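Local coordinates for protein acetyltransferase, GNAT family (Streptococcus agalactiae 2603V/R, PDB 2PC1) that probably transfers an acyl group, most likely acetyl from acetyl-coenzyme A as in other GNAT-family acetyltransferases, to an acceptor that is not identified, at residues H92-V95 / Y96-I99; C147-H150 / E151-T155; V171-D174 / G175-A179; I65-L69 / N70-W74. All blocks are in the same frame, centred on the assembly; numbering follows the deposited sequence.

How the contacts relate
From the N terminus the first to close is contact 4, which turns the end of helix 61-70 into strand 73-78. Contact 1 follows in the loop after strand 81-91, contact 2 at the passage from strand 144-149 to helix 154-162, and contact 3 in the hairpin joining strand 166-171 to strand 177-183. All four are local and follow in series; none nests in or crosses another. Contacts 1, 2 and 3 nevertheless meet in space: Tyr96 reaches Asp148, Val95 packs on the hairpin loop, and Thr149 pairs with Leu178 between neighbouring strands. Contact 4 reaches the same sheet through strand 73-78 but stands apart, its centre about 23 Å from those of contacts 2 and 3.

Contact 1: residues H92-V95 / Y96-I99; sequences HEEV and YDAI
Asp97 OD2 is gripped by two donors, the ring of His92 and a water. His92 NE2 gives it a nearly straight bond of 2.7 Å (169°) that lies in the imidazole plane and arrives on the syn side of the carboxylate, somewhat out of the carboxylate plane. Ring and carboxylate planes are 38° apart. The water donates to Asp97 OD2 at 2.7 Å and also to Glu94 OE1, which stands only 4.0 Å from Asp97 OD2; bridging probably eases the repulsion between these two acids. At its other nitrogen, ND1, the imidazole is fixed by a bond to the carbonyl of His109, whose ring stacks on it.

Along the backbone, in the loop that follows strand 81-91 of the GNAT sheet, successive bonds reach back three residues, Asp97 N to Glu94 O at 3.0 Å and Ala98 N to Val95 O at 3.0 Å. Tyr96 is buried. With its CG beside the backbone N (chi1 -76°), one face of the ring lies against Glu93, whose CB makes a CH-pi contact 3.9 Å from the centroid of the Tyr96 ring. The hydroxyl of Tyr96 is hydrogen-bonded to Asp148 OD2 on strand 144-149, while Val95, in the conformer given, packs on Pro172 and Leu173.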
loop_
_atom_site.group_PDB
_atom_site.type_symbol
_atom_site.label_atom_id
_atom_site.label_comp_id
_atom_site.label_asym_id
_atom_site.label_seq_id
_atom_site.Cartn_x
_atom_site.Cartn_y
_atom_site.Cartn_z
ATOM N N HIS A 92 1.634 -9.606 11.671
ATOM C CA HIS A 92 3.026 -9.904 11.439
ATOM C C HIS A 92 3.238 -10.404 10.011
ATOM O O HIS A 92 2.441 -11.200 9.509
ATOM C CB HIS A 92 3.465 -10.978 12.411
ATOM C CG HIS A 92 4.935 -11.207 12.432
ATOM N ND1 HIS A 92 5.805 -10.344 13.057
ATOM C CD2 HIS A 92 5.694 -12.197 11.907
ATOM C CE1 HIS A 92 7.034 -10.806 12.928
ATOM N NE2 HIS A 92 6.993 -11.924 12.222
ATOM N N GLU A 93 4.324 -9.952 9.387
ATOM C CA GLU A 93 4.756 -10.470 8.084
ATOM C C GLU A 93 5.977 -11.324 8.276
ATOM O O GLU A 93 7.029 -10.846 8.646
ATOM C CB GLU A 93 5.105 -9.344 7.118
ATOM C CG GLU A 93 3.931 -8.633 6.515
ATOM C CD GLU A 93 3.054 -9.533 5.646
ATOM O OE1 GLU A 93 3.519 -10.597 5.151
ATOM O OE2 GLU A 93 1.887 -9.152 5.458
ATOM N N GLU A 94 5.842 -12.627 8.052
ATOM C CA GLU A 94 6.963 -13.515 8.314
ATOM C C GLU A 94 8.221 -13.125 7.533
ATOM O O GLU A 94 9.326 -13.188 8.052
ATOM C CB GLU A 94 6.606 -14.976 7.992
ATOM C CG GLU A 94 5.360 -15.511 8.717
ATOM C CD GLU A 94 5.474 -15.508 10.232
ATOM O OE1 GLU A 94 6.540 -15.881 10.763
ATOM O OE2 GLU A 94 4.473 -15.144 10.895
ATOM N N VAL A 95 8.041 -12.714 6.286
ATOM C CA VAL A 95 9.192 -12.408 5.436
ATOM C C VAL A 95 9.965 -11.191 5.969
ATOM O O VAL A 95 11.148 -11.037 5.719
ATOM C CB VAL A 95 8.754 -12.242 3.957
ATOM C CG1 VAL A 95 9.879 -11.688 3.078
ATOM C CG2 VAL A 95 8.296 -13.596 3.429
ATOM N N TYR A 96 9.293 -10.315 6.709
ATOM C CA TYR A 96 9.957 -9.161 7.306
ATOM C C TYR A 96 10.988 -9.557 8.361
ATOM O O TYR A 96 11.930 -8.812 8.633
ATOM C CB TYR A 96 8.932 -8.182 7.900
ATOM C CG TYR A 96 8.206 -7.330 6.904
ATOM C CD1 TYR A 96 8.376 -7.461 5.521
ATOM C CD2 TYR A 96 7.299 -6.375 7.339
ATOM C CE1 TYR A 96 7.693 -6.639 4.613
ATOM C CE2 TYR A 96 6.613 -5.593 6.445
ATOM C CZ TYR A 96 6.813 -5.703 5.098
ATOM O OH TYR A 96 6.085 -4.860 4.274
ATOM N N ASP A 97 10.856 -10.749 8.941
ATOM C CA ASP A 97 11.857 -11.208 9.853
ATOM C C ASP A 97 13.178 -11.537 9.176
ATOM O O ASP A 97 14.175 -11.639 9.852
ATOM C CB ASP A 97 11.380 -12.456 10.604
ATOM C CG ASP A 97 10.126 -12.202 11.437
ATOM O OD1 ASP A 97 9.951 -11.059 11.915
ATOM O OD2 ASP A 97 9.325 -13.160 11.609
ATOM N N ALA A 98 13.155 -11.699 7.851
ATOM C CA ALA A 98 14.334 -12.024 7.065
ATOM C C ALA A 98 15.008 -10.780 6.511
ATOM O O ALA A 98 15.806 -10.867 5.582
ATOM C CB ALA A 98 13.922 -12.955 5.937
ATOM N N ILE A 99 14.723 -9.612 7.078
ATOM C CA ILE A 99 15.389 -8.391 6.667
ATOM C C ILE A 99 16.912 -8.538 6.702
ATOM O O ILE A 99 17.485 -9.160 7.601
ATOM C CB ILE A 99 14.911 -7.188 7.527
ATOM C CG1 ILE A 99 15.408 -5.863 6.923
ATOM C CG2 ILE A 99 15.302 -7.319 8.956
ATOM C CD1 ILE A 99 14.643 -4.659 7.434
HETATM O O HOH W 1 9.654 -15.752 10.758
#

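Contact 2: residues C147-H150 / E151-T155; sequences CDTH and EKNVT
This local contact is a strand-to-helix turn, in which the chain leaves strand 144-149 of the central sheet, passes through a type I beta turn from His150 to Asn153 and enters helix 154-162. The turn is closed by Asn153 N bonding to His150 O at 3.0 Å, the donor standing well above the carbonyl plane. Asn153 is then the N-cap of the helix: its OD1 takes the backbone N-H of Met156, while its ND2 bonds to Gln51.

His150 supplies a second tie within the same turn. Its CG lies anti to the backbone N (chi1 -164°), which brings ND1 round to the N-H of Lys152. The bond from Lys152 N to His150 ND1 is 2.9 Å long, nearly straight at 169° and within the ring plane, so ND1 acts here as an acceptor. NE2, the remaining ring nitrogen, is then probably the protonated one, and it bonds to Asp50 OD1. Held at both nitrogens, the imidazole has its rotation fixed. The extended chain of Lys152 runs alongside it in the same direction, with Lys152 CG 3.7 Å from His150 CE1, and its ammonium group goes on to the carbonyl of Gly48. The turn is thereby joined to residues 48-51 through several side chains.

The side chains of Thr149 and Asn153 meet at about a right angle, the hydroxyl oxygen Thr149 OG1 lying 3.3 Å from Asn153 CB.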
loop_
_atom_site.group_PDB
_atom_site.type_symbol
_atom_site.label_atom_id
_atom_site.label_comp_id
_atom_site.label_asym_id
_atom_site.label_seq_id
_atom_site.Cartn_x
_atom_site.Cartn_y
_atom_site.Cartn_z
ATOM N N CYS A 147 5.947 -1.014 5.233
ATOM C CA CYS A 147 5.602 -1.140 3.811
ATOM C C CYS A 147 6.830 -1.630 3.112
ATOM O O CYS A 147 7.953 -1.392 3.577
ATOM C CB CYS A 147 5.186 0.207 3.246
ATOM S SG CYS A 147 4.340 0.120 1.645
ATOM N N ASP A 148 6.670 -2.320 2.021
ATOM C CA ASP A 148 7.835 -2.690 1.210
ATOM C C ASP A 148 7.473 -2.376 -0.215
ATOM O O ASP A 148 6.300 -2.341 -0.577
ATOM C CB ASP A 148 8.225 -4.132 1.376
ATOM C CG ASP A 148 7.139 -5.093 0.930
ATOM O OD1 ASP A 148 7.045 -5.381 -0.273
ATOM O OD2 ASP A 148 6.356 -5.545 1.791
ATOM N N THR A 149 8.463 -2.131 -1.042
ATOM C CA THR A 149 8.215 -1.911 -2.452
ATOM C C THR A 149 9.343 -2.438 -3.299
ATOM O O THR A 149 10.422 -2.773 -2.830
ATOM C CB THR A 149 7.922 -0.423 -2.746
ATOM O OG1 THR A 149 7.300 -0.296 -4.028
ATOM C CG2 THR A 149 9.138 0.405 -2.707
ATOM N N HIS A 150 9.064 -2.514 -4.588
ATOM C CA HIS A 150 10.025 -2.978 -5.558
ATOM C C HIS A 150 11.128 -1.948 -5.727
ATOM O O HIS A 150 10.904 -0.729 -5.648
ATOM C CB HIS A 150 9.304 -3.181 -6.906
ATOM C CG HIS A 150 10.056 -3.996 -7.918
ATOM N ND1 HIS A 150 11.102 -3.502 -8.686
ATOM C CD2 HIS A 150 9.832 -5.259 -8.362
ATOM C CE1 HIS A 150 11.518 -4.449 -9.521
ATOM N NE2 HIS A 150 10.768 -5.524 -9.333
ATOM N N GLU A 151 12.322 -2.447 -6.035
ATOM C CA GLU A 151 13.446 -1.596 -6.264
ATOM C C GLU A 151 13.227 -0.585 -7.367
ATOM O O GLU A 151 13.808 0.499 -7.337
ATOM C CB GLU A 151 14.677 -2.451 -6.600
ATOM C CG GLU A 151 15.222 -3.198 -5.407
ATOM C CD GLU A 151 16.370 -4.102 -5.788
ATOM O OE1 GLU A 151 16.218 -4.924 -6.719
ATOM O OE2 GLU A 151 17.418 -3.977 -5.159
ATOM N N LYS A 152 12.433 -0.951 -8.378
ATOM C CA LYS A 152 12.186 -0.054 -9.495
ATOM C C LYS A 152 11.028 0.924 -9.257
ATOM O O LYS A 152 10.789 1.823 -10.059
ATOM C CB LYS A 152 11.918 -0.852 -10.769
ATOM C CG LYS A 152 13.123 -1.618 -11.238
ATOM C CD LYS A 152 12.840 -2.363 -12.523
ATOM C CE LYS A 152 14.017 -3.252 -12.906
ATOM N NZ LYS A 152 13.733 -4.093 -14.115
ATOM N N ASN A 153 10.325 0.770 -8.135
ATOM C CA ASN A 153 9.144 1.596 -7.817
ATOM C C ASN A 153 9.557 2.876 -7.101
ATOM O O ASN A 153 9.323 3.079 -5.906
ATOM C CB ASN A 153 8.065 0.825 -7.077
ATOM C CG ASN A 153 6.693 1.445 -7.250
ATOM O OD1 ASN A 153 6.575 2.658 -7.435
ATOM N ND2 ASN A 153 5.653 0.614 -7.259
ATOM N N VAL A 154 10.201 3.723 -7.870
ATOM C CA VAL A 154 10.730 4.962 -7.325
ATOM C C VAL A 154 9.581 5.845 -6.890
ATOM O O VAL A 154 9.720 6.594 -5.912
ATOM C CB VAL A 154 11.675 5.662 -8.337
ATOM C CG1 VAL A 154 12.027 7.084 -7.866
ATOM C CG2 VAL A 154 12.919 4.838 -8.490
ATOM N N THR A 155 8.434 5.757 -7.557
ATOM C CA THR A 155 7.295 6.554 -7.170
ATOM C C THR A 155 6.860 6.201 -5.741
ATOM O O THR A 155 6.609 7.074 -4.918
ATOM C CB THR A 155 6.151 6.353 -8.152
ATOM O OG1 THR A 155 6.599 6.789 -9.454
ATOM C CG2 THR A 155 4.891 7.125 -7.723
#

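Contact 3: residues V171-D174 / G175-A179; sequences VPLD and GVRLA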
loop_
_atom_site.group_PDB
_atom_site.type_symbol
_atom_site.label_atom_id
_atom_site.label_comp_id
_atom_site.label_asym_id
_atom_site.label_seq_id
_atom_site.Cartn_x
_atom_site.Cartn_y
_atom_site.Cartn_z
ATOM N N VAL A 171 14.136 -7.128 2.067
ATOM C CA VAL A 171 13.479 -8.367 2.485
ATOM C C VAL A 171 13.296 -9.261 1.272
ATOM O O VAL A 171 13.082 -8.783 0.158
ATOM C CB VAL A 171 12.130 -8.109 3.207
ATOM C CG1 VAL A 171 12.343 -7.378 4.538
ATOM C CG2 VAL A 171 11.180 -7.353 2.324
ATOM N N PRO A 172 13.390 -10.576 1.464
ATOM C CA PRO A 172 13.338 -11.515 0.347
ATOM C C PRO A 172 11.926 -11.911 -0.098
ATOM O O PRO A 172 11.556 -13.099 -0.059
ATOM C CB PRO A 172 14.089 -12.712 0.891
ATOM C CG PRO A 172 13.771 -12.699 2.317
ATOM C CD PRO A 172 13.734 -11.250 2.726
ATOM N N LEU A 173 11.214 -10.951 -0.619
ATOM C CA LEU A 173 9.818 -11.104 -1.063
ATOM C C LEU A 173 9.842 -10.926 -2.575
ATOM O O LEU A 173 10.273 -9.893 -3.084
ATOM C CB LEU A 173 8.947 -10.047 -0.393
ATOM C CG LEU A 173 7.440 -10.001 -0.690
ATOM C CD1 LEU A 173 6.826 -11.332 -0.345
ATOM C CD2 LEU A 173 6.805 -8.869 0.092
ATOM N N ASP A 174 9.416 -11.958 -3.295
ATOM C CA ASP A 174 9.356 -11.939 -4.763
ATOM C C ASP A 174 10.682 -11.496 -5.364
ATOM O O ASP A 174 10.719 -10.628 -6.255
ATOM C CB ASP A 174 8.207 -11.033 -5.245
ATOM C CG ASP A 174 7.858 -11.255 -6.715
ATOM O OD1 ASP A 174 7.853 -12.418 -7.173
ATOM O OD2 ASP A 174 7.585 -10.256 -7.415
ATOM N N GLY A 175 11.767 -12.105 -4.881
ATOM C CA GLY A 175 13.118 -11.638 -5.157
ATOM C C GLY A 175 13.549 -10.696 -4.052
ATOM O O GLY A 175 13.881 -11.138 -2.961
ATOM N N VAL A 176 13.540 -9.400 -4.320
ATOM C CA VAL A 176 13.942 -8.405 -3.313
ATOM C C VAL A 176 12.902 -7.315 -3.199
ATOM O O VAL A 176 12.332 -6.859 -4.188
ATOM C CB VAL A 176 15.280 -7.725 -3.679
ATOM C CG1 VAL A 176 15.757 -6.826 -2.540
ATOM C CG2 VAL A 176 16.355 -8.764 -4.013
ATOM N N ARG A 177 12.653 -6.884 -1.979
ATOM C CA ARG A 177 11.865 -5.690 -1.767
ATOM C C ARG A 177 12.612 -4.786 -0.799
ATOM O O ARG A 177 13.356 -5.250 0.067
ATOM C CB ARG A 177 10.458 -6.006 -1.236
ATOM C CG ARG A 177 9.534 -6.746 -2.252
ATOM C CD ARG A 177 9.153 -5.831 -3.403
ATOM N NE ARG A 177 8.209 -6.393 -4.387
ATOM C CZ ARG A 177 8.557 -7.150 -5.429
ATOM N NH1 ARG A 177 9.824 -7.517 -5.650
ATOM N NH2 ARG A 177 7.601 -7.570 -6.267
ATOM N N LEU A 178 12.384 -3.493 -0.965
ATOM C CA LEU A 178 12.907 -2.451 -0.085
ATOM C C LEU A 178 11.916 -2.234 1.028
ATOM O O LEU A 178 10.748 -1.977 0.764
ATOM C CB LEU A 178 13.123 -1.173 -0.871
ATOM C CG LEU A 178 14.063 -1.285 -2.065
ATOM C CD1 LEU A 178 14.192 0.037 -2.754
ATOM C CD2 LEU A 178 15.462 -1.780 -1.650
ATOM N N ALA A 179 12.361 -2.344 2.269
ATOM C CA ALA A 179 11.507 -2.331 3.421
ATOM C C ALA A 179 11.602 -0.989 4.140
ATOM O O ALA A 179 12.704 -0.477 4.376
ATOM C CB ALA A 179 11.949 -3.428 4.364
HETATM O O HOH W 2 12.914 -8.554 -7.207
HETATM O O HOH W 3 10.607 -8.774 -8.392
#
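Arg177 folds back toward the loop and meets Asp174 with the guanidinium and carboxylate planes 70° apart, so the two groups form no flat paired bridge. A single contact carries the salt bridge: Arg177 NH2 reaches Asp174 OD2 at 2.9 Å, and this oxygen, met on its anti lone pair, lies 32° out of the guanidinium plane. Asp174 CB and the carbonyl oxygen of Leu173 lie over one guanidinium face. The arginine gets there through a bend at chi2 (-69°), which turns the chain back after CG; the Leu173 side chain crosses it at a slant, Leu173 CB lying 3.8 Å from Arg177 CG.

NH1 has a different set of acceptors. It bonds to Val176 O at 3.0 Å almost exactly in the guanidinium plane, makes a weak bond to Asp174 O and donates to a water that also bonds to Asp174 O. A second water joins Asp174 O to Val176 N.

The turn belongs to the beta hairpin between strands 166-171 and 177-183, and Gly175 passes through it with a positive phi. Val171 and Arg177 form its antiparallel hydrogen-bonded pair, each N to the other's O at 2.9 Å. Their side chains lie on the same sheet face and cross at about a right angle, Val171 CG2 standing 3.9 Å from Arg177 CB. Val171 CG1 touches Ala179 CB at 4.0 Å.

Contact 4: residues I65-L69 / N70-W74; sequences IDDIL and NGYAW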
loop_
_atom_site.group_PDB
_atom_site.type_symbol
_atom_site.label_atom_id
_atom_site.label_comp_id
_atom_site.label_asym_id
_atom_site.label_seq_id
_atom_site.Cartn_x
_atom_site.Cartn_y
_atom_site.Cartn_z
ATOM N N ILE A 65 -10.951 -9.715 -3.331
ATOM C CA ILE A 65 -12.103 -10.215 -2.579
ATOM C C ILE A 65 -11.643 -10.705 -1.200
ATOM O O ILE A 65 -12.295 -10.443 -0.205
ATOM C CB ILE A 65 -12.865 -11.326 -3.343
ATOM C CG1 ILE A 65 -13.607 -10.715 -4.536
ATOM C CG2 ILE A 65 -13.862 -12.048 -2.410
ATOM C CD1 ILE A 65 -14.182 -11.714 -5.531
ATOM N N ASP A 66 -10.497 -11.393 -1.168
ATOM C CA ASP A 66 -9.944 -11.838 0.105
ATOM C C ASP A 66 -9.653 -10.649 1.034
ATOM O O ASP A 66 -9.950 -10.690 2.217
ATOM C CB ASP A 66 -8.712 -12.736 -0.076
ATOM C CG ASP A 66 -9.073 -14.163 -0.502
ATOM O OD1 ASP A 66 -10.262 -14.530 -0.445
ATOM O OD2 ASP A 66 -8.146 -14.928 -0.853
ATOM N N ASP A 67 -9.105 -9.566 0.485
ATOM C CA ASP A 67 -8.894 -8.347 1.259
ATOM C C ASP A 67 -10.182 -7.788 1.839
ATOM O O ASP A 67 -10.214 -7.356 2.959
ATOM C CB ASP A 67 -8.227 -7.243 0.402
ATOM C CG ASP A 67 -6.760 -7.455 0.169
ATOM O OD1 ASP A 67 -6.119 -8.287 0.841
ATOM O OD2 ASP A 67 -6.222 -6.744 -0.713
ATOM N N ILE A 68 -11.260 -7.818 1.067
ATOM C CA ILE A 68 -12.547 -7.355 1.553
ATOM C C ILE A 68 -13.112 -8.302 2.618
ATOM O O ILE A 68 -13.597 -7.840 3.655
ATOM C CB ILE A 68 -13.538 -7.139 0.377
ATOM C CG1 ILE A 68 -13.027 -6.019 -0.541
ATOM C CG2 ILE A 68 -14.933 -6.770 0.914
ATOM C CD1 ILE A 68 -13.787 -5.882 -1.852
ATOM N N LEU A 69 -13.036 -9.616 2.379
ATOM C CA LEU A 69 -13.488 -10.597 3.364
ATOM C C LEU A 69 -12.731 -10.472 4.669
ATOM O O LEU A 69 -13.328 -10.576 5.751
ATOM C CB LEU A 69 -13.329 -12.018 2.804
ATOM C CG LEU A 69 -14.218 -12.374 1.610
ATOM C CD1 LEU A 69 -13.848 -13.771 1.076
ATOM C CD2 LEU A 69 -15.655 -12.365 2.039
ATOM N N ASN A 70 -11.417 -10.265 4.567
ATOM C CA ASN A 70 -10.544 -10.181 5.751
ATOM C C ASN A 70 -10.591 -8.817 6.446
ATOM O O ASN A 70 -9.992 -8.658 7.513
ATOM C CB ASN A 70 -9.087 -10.522 5.392
ATOM C CG ASN A 70 -8.890 -11.991 5.008
ATOM O OD1 ASN A 70 -9.521 -12.881 5.577
ATOM N ND2 ASN A 70 -7.985 -12.249 4.068
ATOM N N GLY A 71 -11.256 -7.820 5.859
ATOM C CA GLY A 71 -11.341 -6.501 6.479
ATOM C C GLY A 71 -10.082 -5.656 6.270
ATOM O O GLY A 71 -9.809 -4.699 7.033
ATOM N N TYR A 72 -9.305 -6.013 5.251
ATOM C CA TYR A 72 -8.056 -5.330 4.920
ATOM C C TYR A 72 -8.255 -4.193 3.924
ATOM O O TYR A 72 -7.423 -3.303 3.848
ATOM C CB TYR A 72 -7.083 -6.288 4.280
ATOM C CG TYR A 72 -6.686 -7.510 5.065
ATOM C CD1 TYR A 72 -6.788 -7.561 6.446
ATOM C CD2 TYR A 72 -6.094 -8.571 4.402
ATOM C CE1 TYR A 72 -6.355 -8.700 7.151
ATOM C CE2 TYR A 72 -5.652 -9.698 5.084
ATOM C CZ TYR A 72 -5.783 -9.742 6.455
ATOM O OH TYR A 72 -5.346 -10.856 7.175
ATOM N N ALA A 73 -9.322 -4.260 3.114
ATOM C CA ALA A 73 -9.437 -3.404 1.942
ATOM C C ALA A 73 -9.936 -2.025 2.276
ATOM O O ALA A 73 -11.065 -1.863 2.766
ATOM C CB ALA A 73 -10.380 -4.040 0.934
ATOM N N TRP A 74 -9.108 -1.021 2.012
ATOM C CA TRP A 74 -9.475 0.378 2.179
ATOM C C TRP A 74 -9.457 1.078 0.844
ATOM O O TRP A 74 -8.624 0.788 -0.016
ATOM C CB TRP A 74 -8.475 1.081 3.089
ATOM C CG TRP A 74 -8.630 0.723 4.528
ATOM C CD1 TRP A 74 -8.188 -0.403 5.127
ATOM C CD2 TRP A 74 -9.268 1.494 5.543
ATOM N NE1 TRP A 74 -8.502 -0.390 6.463
ATOM C CE2 TRP A 74 -9.187 0.770 6.748
ATOM C CE3 TRP A 74 -9.911 2.735 5.560
ATOM C CZ2 TRP A 74 -9.709 1.261 7.944
ATOM C CZ3 TRP A 74 -10.440 3.201 6.741
ATOM C CH2 TRP A 74 -10.313 2.481 7.919
HETATM O O HOH W 4 -6.294 -10.842 1.855
#
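Tyr72 N bonds back to Asp67 O at 2.8 Å and Gly71 N to Ile68 O at 3.2 Å, as the positive phi of Gly71 (80°) turns the chain out of helix 61-70. The first of these bonds lies in the carbonyl plane, whereas Gly71 N stands far above the plane of its acceptor. Asp67 O also takes a weak bond from Ala73 N, and one residue earlier Asp66 O takes a regular helical bond from Asn70 N at 2.8 Å.

Together these bonds make a Schellman motif, which delivers the chain from the helix directly into strand 73-78 of the GNAT sheet, and side chains fasten the junction. Asp67 and Tyr72 cross at about a right angle: Asp67 OD1 lies 3.6 Å from Tyr72 CD2, at the edge of the ring and in its plane. Asn70 CB sits over the centre of one face of the same ring. A water donates to Asp67 OD1 at 2.8 Å and accepts from Asn70 ND2, so it bridges the two residues within the last helical turn. The other oxygen of the buried carboxylate, OD2, takes a hydrogen bond from the hydroxyl of Tyr85 and a salt bridge from Arg116, probably keeping Asp67 ionised. Ala73 CB packs against Ile68 CG1 at 3.6 Å and against Asp67 CB at 3.9 Å.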